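Local coordinates for protein (thymidylate synthase) (Bacillus subtilis, PDB 1B02) that catalyses, as a thymidylate synthase, the reductive methylation of dUMP to dTMP, with 5,10-methylenetetrahydrofolate supplying both the methyl group and the reducing power, at residues A[225-230]-A[273-278]; A[180-185]-A[220-225]. One frame throughout, in Å; residues are numbered along the deposited sequence.

In the fold
Both contacts lie on the same side of the chain's centre, their own centres about 12 Å apart, and both touch the bound folate. Contact 2 comes first along the chain: it pairs the ends of strands 173-184 and 210-224, neighbours in the mixed sheet and joined through helix 188-207. Thr225, shared by the two contacts, leads from strand 210-224 into helix 228-236, where contact 1 opens and the C-terminal segment 273-278 packs. The two meet directly: Ala278 CB lies 3.5 Å from Tyr224 CE1, and His227 packs beside Asp184. Asp184 and the Ala278 carbonyl thus hold the pterin from two parts of the fold, with the nucleotide next to it on contact 2.

Contact 1 of 2, residues A[225-230]-A[273-278]; sequences TRHIDN and LLFEVA. With C2F (5-methyl-5,6,7,8-tetrahydrofolic acid), chain C.
Arg226 reaches over to Glu276 where the chain leading into helix 228-236 meets the extended C-terminal tail of the thymidylate synthase fold. The arginine chain is stretched out, and NH1 gives a salt bridge to Glu276 OE1 at 2.9 Å, met in the guanidinium plane and on the syn side of the carboxylate. The two flat groups are turned 54° apart. Each has a second partner: NH2 pairs with Asp34, while Glu276 OE2 bonds to Ser33. Between the two backbones a water accepts from Glu276 N at 2.7 Å and makes a weak bond to the Arg226 carbonyl.

His227 follows, its ring swung toward the tail because CG sits anti to the carbonyl carbon (chi1 -60°). At the ring edge His227 NE2 donates to Glu276 O over 2.6 Å, in the carbonyl plane and on a lone pair. One face of the imidazole takes the edge of the Phe275 ring in a T-shaped stack, planes 69° apart, and Phe275 CB adds a CH-pi contact over that ring. Gripped at edge and face, the imidazole has its rotation set.

One turn on, Asn230 lays CB against Phe275 CE1 at 3.4 Å, and its ND2 makes a weak bond to Leu274 O. Leu231 and Gln234 of the same helix also touch the phenylalanine. The grips end at Glu276; two residues on, Ala278 O accepts a hydrogen bond from NA2 of 5-methyl-5,6,7,8-tetrahydrofolic acid at 2.9 Å.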
loop_
_atom_site.group_PDB
_atom_site.type_symbol
_atom_site.label_atom_id
_atom_site.label_comp_id
_atom_site.label_asym_id
_atom_site.label_seq_id
_atom_site.Cartn_x
_atom_site.Cartn_y
_atom_site.Cartn_z
ATOM N N THR A 225 5.919 19.981 0.299
ATOM C CA THR A 225 6.572 21.074 1.026
ATOM C C THR A 225 6.175 21.285 2.487
ATOM O O THR A 225 7.036 21.494 3.341
ATOM C CB THR A 225 6.383 22.422 0.291
ATOM O OG1 THR A 225 4.995 22.619 -0.007
ATOM C CG2 THR A 225 7.187 22.439 -1.000
ATOM N N ARG A 226 4.880 21.236 2.778
ATOM C CA ARG A 226 4.403 21.450 4.142
ATOM C C ARG A 226 4.717 20.325 5.123
ATOM O O ARG A 226 4.481 20.464 6.322
ATOM C CB ARG A 226 2.896 21.703 4.128
ATOM C CG ARG A 226 2.516 23.062 3.571
ATOM C CD ARG A 226 1.012 23.226 3.503
ATOM N NE ARG A 226 0.636 24.414 2.747
ATOM C CZ ARG A 226 -0.600 24.896 2.675
ATOM N NH1 ARG A 226 -1.589 24.289 3.319
ATOM N NH2 ARG A 226 -0.848 25.980 1.952
ATOM N N HIS A 227 5.254 19.216 4.623
ATOM C CA HIS A 227 5.574 18.077 5.478
ATOM C C HIS A 227 7.025 18.059 5.945
ATOM O O HIS A 227 7.355 17.389 6.925
ATOM C CB HIS A 227 5.285 16.763 4.743
ATOM C CG HIS A 227 3.857 16.592 4.323
ATOM N ND1 HIS A 227 3.446 15.574 3.490
ATOM C CD2 HIS A 227 2.744 17.302 4.626
ATOM C CE1 HIS A 227 2.142 15.663 3.296
ATOM N NE2 HIS A 227 1.691 16.703 3.976
ATOM N N ILE A 228 7.889 18.789 5.248
ATOM C CA ILE A 228 9.309 18.810 5.584
ATOM C C ILE A 228 9.612 18.970 7.073
ATOM O O ILE A 228 10.359 18.174 7.646
ATOM C CB ILE A 228 10.063 19.916 4.794
ATOM C CG1 ILE A 228 10.298 19.464 3.351
ATOM C CG2 ILE A 228 11.428 20.180 5.424
ATOM C CD1 ILE A 228 9.093 19.588 2.462
ATOM N N ASP A 229 9.037 19.990 7.699
ATOM C CA ASP A 229 9.280 20.241 9.114
ATOM C C ASP A 229 9.046 19.030 10.013
ATOM O O ASP A 229 9.916 18.657 10.798
ATOM C CB ASP A 229 8.423 21.415 9.588
ATOM C CG ASP A 229 9.018 22.757 9.207
ATOM O OD1 ASP A 229 10.256 22.837 9.058
ATOM O OD2 ASP A 229 8.250 23.729 9.055
ATOM N N ASN A 230 7.876 18.415 9.900
ATOM C CA ASN A 230 7.558 17.252 10.720
ATOM C C ASN A 230 8.455 16.054 10.414
ATOM O O ASN A 230 8.845 15.318 11.321
ATOM C CB ASN A 230 6.091 16.863 10.531
ATOM C CG ASN A 230 5.167 17.611 11.474
ATOM O OD1 ASN A 230 5.610 18.182 12.469
ATOM N ND2 ASN A 230 3.876 17.611 11.164
ATOM N N LEU A 273 2.021 12.268 14.325
ATOM C CA LEU A 273 2.452 13.453 13.595
ATOM C C LEU A 273 1.378 13.830 12.578
ATOM O O LEU A 273 0.857 12.972 11.865
ATOM C CB LEU A 273 3.775 13.177 12.871
ATOM C CG LEU A 273 5.079 13.809 13.373
ATOM C CD1 LEU A 273 4.846 14.588 14.656
ATOM C CD2 LEU A 273 6.106 12.714 13.594
ATOM N N LEU A 274 1.045 15.113 12.520
ATOM C CA LEU A 274 0.030 15.592 11.591
ATOM C C LEU A 274 0.644 15.966 10.250
ATOM O O LEU A 274 1.686 16.616 10.191
ATOM C CB LEU A 274 -0.685 16.814 12.170
ATOM C CG LEU A 274 -1.739 16.583 13.253
ATOM C CD1 LEU A 274 -2.360 17.918 13.638
ATOM C CD2 LEU A 274 -2.804 15.621 12.749
ATOM N N PHE A 275 -0.012 15.547 9.175
ATOM C CA PHE A 275 0.442 15.849 7.823
ATOM C C PHE A 275 -0.789 16.210 7.002
ATOM O O PHE A 275 -1.706 15.400 6.864
ATOM C CB PHE A 275 1.134 14.635 7.196
ATOM C CG PHE A 275 2.463 14.308 7.809
ATOM C CD1 PHE A 275 3.566 15.125 7.589
ATOM C CD2 PHE A 275 2.615 13.179 8.606
ATOM C CE1 PHE A 275 4.803 14.823 8.151
ATOM C CE2 PHE A 275 3.850 12.867 9.174
ATOM C CZ PHE A 275 4.946 13.691 8.947
ATOM N N GLU A 276 -0.820 17.426 6.472
ATOM C CA GLU A 276 -1.955 17.853 5.667
ATOM C C GLU A 276 -1.997 17.037 4.379
ATOM O O GLU A 276 -0.952 16.697 3.817
ATOM C CB GLU A 276 -1.836 19.340 5.340
ATOM C CG GLU A 276 -3.130 19.967 4.865
ATOM C CD GLU A 276 -2.959 21.421 4.498
ATOM O OE1 GLU A 276 -2.082 22.085 5.094
ATOM O OE2 GLU A 276 -3.700 21.897 3.613
ATOM N N VAL A 277 -3.199 16.722 3.910
ATOM C CA VAL A 277 -3.335 15.937 2.693
ATOM C C VAL A 277 -3.592 16.794 1.460
ATOM O O VAL A 277 -4.430 17.695 1.476
ATOM C CB VAL A 277 -4.463 14.863 2.836
ATOM C CG1 VAL A 277 -5.109 14.966 4.202
ATOM C CG2 VAL A 277 -5.505 15.017 1.734
ATOM N N ALA A 278 -2.847 16.512 0.397
ATOM C CA ALA A 278 -3.002 17.228 -0.860
ATOM C C ALA A 278 -4.011 16.435 -1.681
ATOM O O ALA A 278 -3.846 15.231 -1.879
ATOM C CB ALA A 278 -1.668 17.307 -1.589
HETATM N N1 C2F C . -3.408 11.901 -1.644
HETATM C C2 C2F C . -2.220 12.258 -0.943
HETATM N NA2 C2F C . -1.629 13.519 -1.083
HETATM N N3 C2F C . -1.462 11.287 -0.272
HETATM C C4 C2F C . -1.915 9.904 -0.181
HETATM O O4 C2F C . -1.253 8.999 0.317
HETATM C C4A C2F C . -3.151 9.553 -1.010
HETATM N N5 C2F C . -3.796 8.222 -0.967
HETATM C C6 C2F C . -5.181 8.092 -1.157
HETATM C C7 C2F C . -5.648 8.911 -2.332
HETATM N N8 C2F C . -5.020 10.250 -2.411
HETATM C C8A C2F C . -3.804 10.553 -1.771
HETATM C C9 C2F C . -6.054 8.367 0.106
HETATM N N10 C2F C . -5.354 7.621 1.236
HETATM C C11 C2F C . -3.039 6.966 -1.166
HETATM C C12 C2F C . -4.195 9.527 4.952
HETATM C C13 C2F C . -4.830 10.281 3.912
HETATM C C14 C2F C . -5.168 9.703 2.679
HETATM C C15 C2F C . -4.788 8.332 2.387
HETATM C C16 C2F C . -4.018 7.616 3.383
HETATM C C17 C2F C . -3.775 8.171 4.631
HETATM C C C2F C . -4.002 10.080 6.374
HETATM O O C2F C . -4.538 11.194 6.637
HETATM N N C2F C . -3.166 9.326 7.245
HETATM C CA C2F C . -3.211 9.796 8.646
HETATM C CB C2F C . -4.119 8.800 9.411
HETATM C CG C2F C . -5.050 8.961 10.637
HETATM C CD C2F C . -6.313 8.036 10.448
HETATM O OE1 C2F C . -7.212 8.521 9.690
HETATM O OE2 C2F C . -6.418 7.075 11.237
HETATM C CT C2F C . -1.769 9.860 9.123
HETATM O O1 C2F C . -1.113 8.826 8.835
HETATM O O2 C2F C . -1.429 10.878 9.748
HETATM O O HOH W 1 1.299 19.094 6.741
#

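Contact 2 of 2, residues A[180-185]-A[220-225]; sequences ARSNDM and DCHVYT. With UFP (5-fluoro-2'-deoxyuridine-5'-monophosphate), chain B; C2F (5-methyl-5,6,7,8-tetrahydrofolic acid), chain C.
The His222 imidazole carries the carbonyl oxygen of Asn183 over the centre of one face, 3.3 Å above the plane, and meets Ser182 OG and the nucleotide sugar at its edge. This is the parallel strand pair of a beta-alpha-beta unit, strands 173-184 and 210-224. The Tyr224 ring takes O3' of the bound 5-fluoro-dUMP at its edge, and the Asp184 side chain crosses that of Tyr224 at about a right angle, its carboxylate 66° from the ring plane.

His222 CG lies between its backbone N and carbonyl carbon (chi1 55°), which folds the ring back toward Asp220. There His222 ND1 donates to Asp220 OD1 at 3.1 Å. His222 NE2 bonds to O3' of the nucleotide at 2.6 Å, and Tyr224 OH bonds to the same oxygen. With alanine in place of His222, O3' would probably keep the tyrosine as its one partner from these strands, and Asp220 OD1 would lose its mate.

Backbone bonds zip the strands together, Asp220 N to Arg181 O and Asn183 N to Asp220 O, then a weak one from His222 N to Asn183 O. Cys221 points to the other face from His222, and there its SG touches Met185 SD, beside helix 3-18.

Arg181 NH1 and NH2 hold the phosphate with Ser182 OG, and NH2 also reaches Thr159 O. Asp184 N donates to O2 of the fluorouracil base at 2.7 Å, and Asp184 OD2 accepts from the folate N3 at 2.8 Å.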
loop_
_atom_site.group_PDB
_atom_site.type_symbol
_atom_site.label_atom_id
_atom_site.label_comp_id
_atom_site.label_asym_id
_atom_site.label_seq_id
_atom_site.Cartn_x
_atom_site.Cartn_y
_atom_site.Cartn_z
ATOM N N ALA A 180 4.786 1.418 -6.919
ATOM C CA ALA A 180 3.986 2.622 -6.779
ATOM C C ALA A 180 4.502 3.609 -7.823
ATOM O O ALA A 180 5.697 3.908 -7.867
ATOM C CB ALA A 180 4.149 3.203 -5.378
ATOM N N ARG A 181 3.610 4.094 -8.678
ATOM C CA ARG A 181 3.996 5.055 -9.704
ATOM C C ARG A 181 4.241 6.414 -9.060
ATOM O O ARG A 181 5.089 7.191 -9.509
ATOM C CB ARG A 181 2.890 5.182 -10.753
ATOM C CG ARG A 181 1.561 5.621 -10.186
ATOM C CD ARG A 181 0.747 6.413 -11.189
ATOM N NE ARG A 181 -0.541 6.804 -10.622
ATOM C CZ ARG A 181 -0.761 7.949 -9.982
ATOM N NH1 ARG A 181 0.220 8.828 -9.829
ATOM N NH2 ARG A 181 -1.962 8.214 -9.488
ATOM N N SER A 182 3.487 6.683 -7.996
ATOM C CA SER A 182 3.569 7.935 -7.253
ATOM C C SER A 182 3.435 7.620 -5.766
ATOM O O SER A 182 2.516 6.906 -5.364
ATOM C CB SER A 182 2.432 8.865 -7.690
ATOM O OG SER A 182 2.597 10.167 -7.163
ATOM N N ASN A 183 4.339 8.149 -4.948
ATOM C CA ASN A 183 4.283 7.884 -3.513
ATOM C C ASN A 183 4.467 9.108 -2.620
ATOM O O ASN A 183 5.504 9.772 -2.667
ATOM C CB ASN A 183 5.332 6.834 -3.132
ATOM C CG ASN A 183 4.751 5.697 -2.300
ATOM O OD1 ASN A 183 5.470 5.025 -1.565
ATOM N ND2 ASN A 183 3.449 5.477 -2.419
ATOM N N ASP A 184 3.446 9.390 -1.811
ATOM C CA ASP A 184 3.461 10.496 -0.851
ATOM C C ASP A 184 4.162 9.896 0.364
ATOM O O ASP A 184 3.544 9.204 1.173
ATOM C CB ASP A 184 2.020 10.904 -0.510
ATOM C CG ASP A 184 1.932 11.897 0.645
ATOM O OD1 ASP A 184 2.947 12.146 1.337
ATOM O OD2 ASP A 184 0.822 12.430 0.862
ATOM N N MET A 185 5.460 10.154 0.475
ATOM C CA MET A 185 6.278 9.604 1.549
ATOM C C MET A 185 5.795 9.832 2.975
ATOM O O MET A 185 6.012 8.987 3.844
ATOM C CB MET A 185 7.715 10.111 1.409
ATOM C CG MET A 185 8.452 9.533 0.205
ATOM S SD MET A 185 8.231 7.742 0.016
ATOM C CE MET A 185 9.443 7.148 1.193
ATOM N N ASP A 220 7.705 7.914 -8.861
ATOM C CA ASP A 220 7.877 9.297 -8.427
ATOM C C ASP A 220 7.826 9.332 -6.896
ATOM O O ASP A 220 6.755 9.270 -6.297
ATOM C CB ASP A 220 6.774 10.184 -9.007
ATOM C CG ASP A 220 7.118 11.660 -8.930
ATOM O OD1 ASP A 220 7.224 12.188 -7.801
ATOM O OD2 ASP A 220 7.287 12.292 -9.995
ATOM N N CYS A 221 9.000 9.420 -6.278
ATOM C CA CYS A 221 9.141 9.443 -4.825
ATOM C C CYS A 221 9.252 10.892 -4.343
ATOM O O CYS A 221 10.313 11.512 -4.443
ATOM C CB CYS A 221 10.391 8.650 -4.438
ATOM S SG CYS A 221 10.541 8.245 -2.698
ATOM N N HIS A 222 8.162 11.418 -3.794
ATOM C CA HIS A 222 8.132 12.808 -3.355
ATOM C C HIS A 222 7.736 13.072 -1.905
ATOM O O HIS A 222 7.293 12.182 -1.178
ATOM C CB HIS A 222 7.184 13.585 -4.262
ATOM C CG HIS A 222 5.809 12.993 -4.332
ATOM N ND1 HIS A 222 5.440 12.080 -5.296
ATOM C CD2 HIS A 222 4.718 13.176 -3.549
ATOM C CE1 HIS A 222 4.181 11.727 -5.106
ATOM N NE2 HIS A 222 3.721 12.377 -4.052
ATOM N N VAL A 223 7.889 14.334 -1.515
ATOM C CA VAL A 223 7.557 14.816 -0.183
ATOM C C VAL A 223 6.997 16.229 -0.340
ATOM O O VAL A 223 7.706 17.133 -0.781
ATOM C CB VAL A 223 8.809 14.872 0.719
ATOM C CG1 VAL A 223 8.602 15.873 1.840
ATOM C CG2 VAL A 223 9.104 13.495 1.292
ATOM N N TYR A 224 5.728 16.417 0.012
ATOM C CA TYR A 224 5.091 17.731 -0.099
ATOM C C TYR A 224 5.757 18.764 0.814
ATOM O O TYR A 224 6.110 18.466 1.955
ATOM C CB TYR A 224 3.599 17.612 0.217
ATOM C CG TYR A 224 2.815 16.901 -0.867
ATOM C CD1 TYR A 224 2.282 17.606 -1.947
ATOM C CD2 TYR A 224 2.611 15.519 -0.820
ATOM C CE1 TYR A 224 1.567 16.957 -2.956
ATOM C CE2 TYR A 224 1.896 14.859 -1.823
ATOM C CZ TYR A 224 1.377 15.586 -2.886
ATOM O OH TYR A 224 0.661 14.948 -3.875
ATOM N N THR A 225 5.919 19.981 0.299
ATOM C CA THR A 225 6.572 21.074 1.026
ATOM C C THR A 225 6.175 21.285 2.487
ATOM O O THR A 225 7.036 21.494 3.341
ATOM C CB THR A 225 6.383 22.422 0.291
ATOM O OG1 THR A 225 4.995 22.619 -0.007
ATOM C CG2 THR A 225 7.187 22.439 -1.000
HETATM N N1 UFP B . -0.447 8.116 -3.058
HETATM C C2 UFP B . 0.394 7.232 -2.340
HETATM N N3 UFP B . -0.042 5.909 -2.008
HETATM C C4 UFP B . -1.376 5.382 -2.209
HETATM C C5 UFP B . -2.601 6.395 -2.646
HETATM C C6 UFP B . -1.841 7.520 -3.639
HETATM O O2 UFP B . 1.409 7.600 -1.739
HETATM O O4 UFP B . -1.613 4.164 -2.202
HETATM F F5 UFP B . -3.638 5.812 -3.225
HETATM C "C1'" UFP B . -0.117 9.560 -3.311
HETATM C "C2'" UFP B . 1.021 9.865 -4.265
HETATM C "C3'" UFP B . 0.586 11.270 -4.666
HETATM C "C4'" UFP B . -0.911 11.300 -4.646
HETATM O "O3'" UFP B . 1.112 12.193 -3.731
HETATM O "O4'" UFP B . -1.296 10.299 -3.714
HETATM C "C5'" UFP B . -1.746 11.047 -5.924
HETATM O "O5'" UFP B . -1.486 12.164 -6.832
HETATM P P UFP B . -0.949 11.864 -8.286
HETATM O O1P UFP B . -2.006 11.116 -8.988
HETATM O O2P UFP B . 0.365 11.269 -8.185
HETATM O O3P UFP B . -0.714 13.361 -8.760
HETATM N N1 C2F C . -3.408 11.901 -1.644
HETATM C C2 C2F C . -2.220 12.258 -0.943
HETATM N NA2 C2F C . -1.629 13.519 -1.083
HETATM N N3 C2F C . -1.462 11.287 -0.272
HETATM C C4 C2F C . -1.915 9.904 -0.181
HETATM O O4 C2F C . -1.253 8.999 0.317
HETATM C C4A C2F C . -3.151 9.553 -1.010
HETATM N N5 C2F C . -3.796 8.222 -0.967
HETATM C C6 C2F C . -5.181 8.092 -1.157
HETATM C C7 C2F C . -5.648 8.911 -2.332
HETATM N N8 C2F C . -5.020 10.250 -2.411
HETATM C C8A C2F C . -3.804 10.553 -1.771
HETATM C C9 C2F C . -6.054 8.367 0.106
HETATM N N10 C2F C . -5.354 7.621 1.236
HETATM C C11 C2F C . -3.039 6.966 -1.166
HETATM C C12 C2F C . -4.195 9.527 4.952
HETATM C C13 C2F C . -4.830 10.281 3.912
HETATM C C14 C2F C . -5.168 9.703 2.679
HETATM C C15 C2F C . -4.788 8.332 2.387
HETATM C C16 C2F C . -4.018 7.616 3.383
HETATM C C17 C2F C . -3.775 8.171 4.631
HETATM C C C2F C . -4.002 10.080 6.374
HETATM O O C2F C . -4.538 11.194 6.637
HETATM N N C2F C . -3.166 9.326 7.245
HETATM C CA C2F C . -3.211 9.796 8.646
HETATM C CB C2F C . -4.119 8.800 9.411
HETATM C CG C2F C . -5.050 8.961 10.637
HETATM C CD C2F C . -6.313 8.036 10.448
HETATM O OE1 C2F C . -7.212 8.521 9.690
HETATM O OE2 C2F C . -6.418 7.075 11.237
HETATM C CT C2F C . -1.769 9.860 9.123
HETATM O O1 C2F C . -1.113 8.826 8.835
HETATM O O2 C2F C . -1.429 10.878 9.748
HETATM O O HOH W 2 4.995 13.983 1.710
#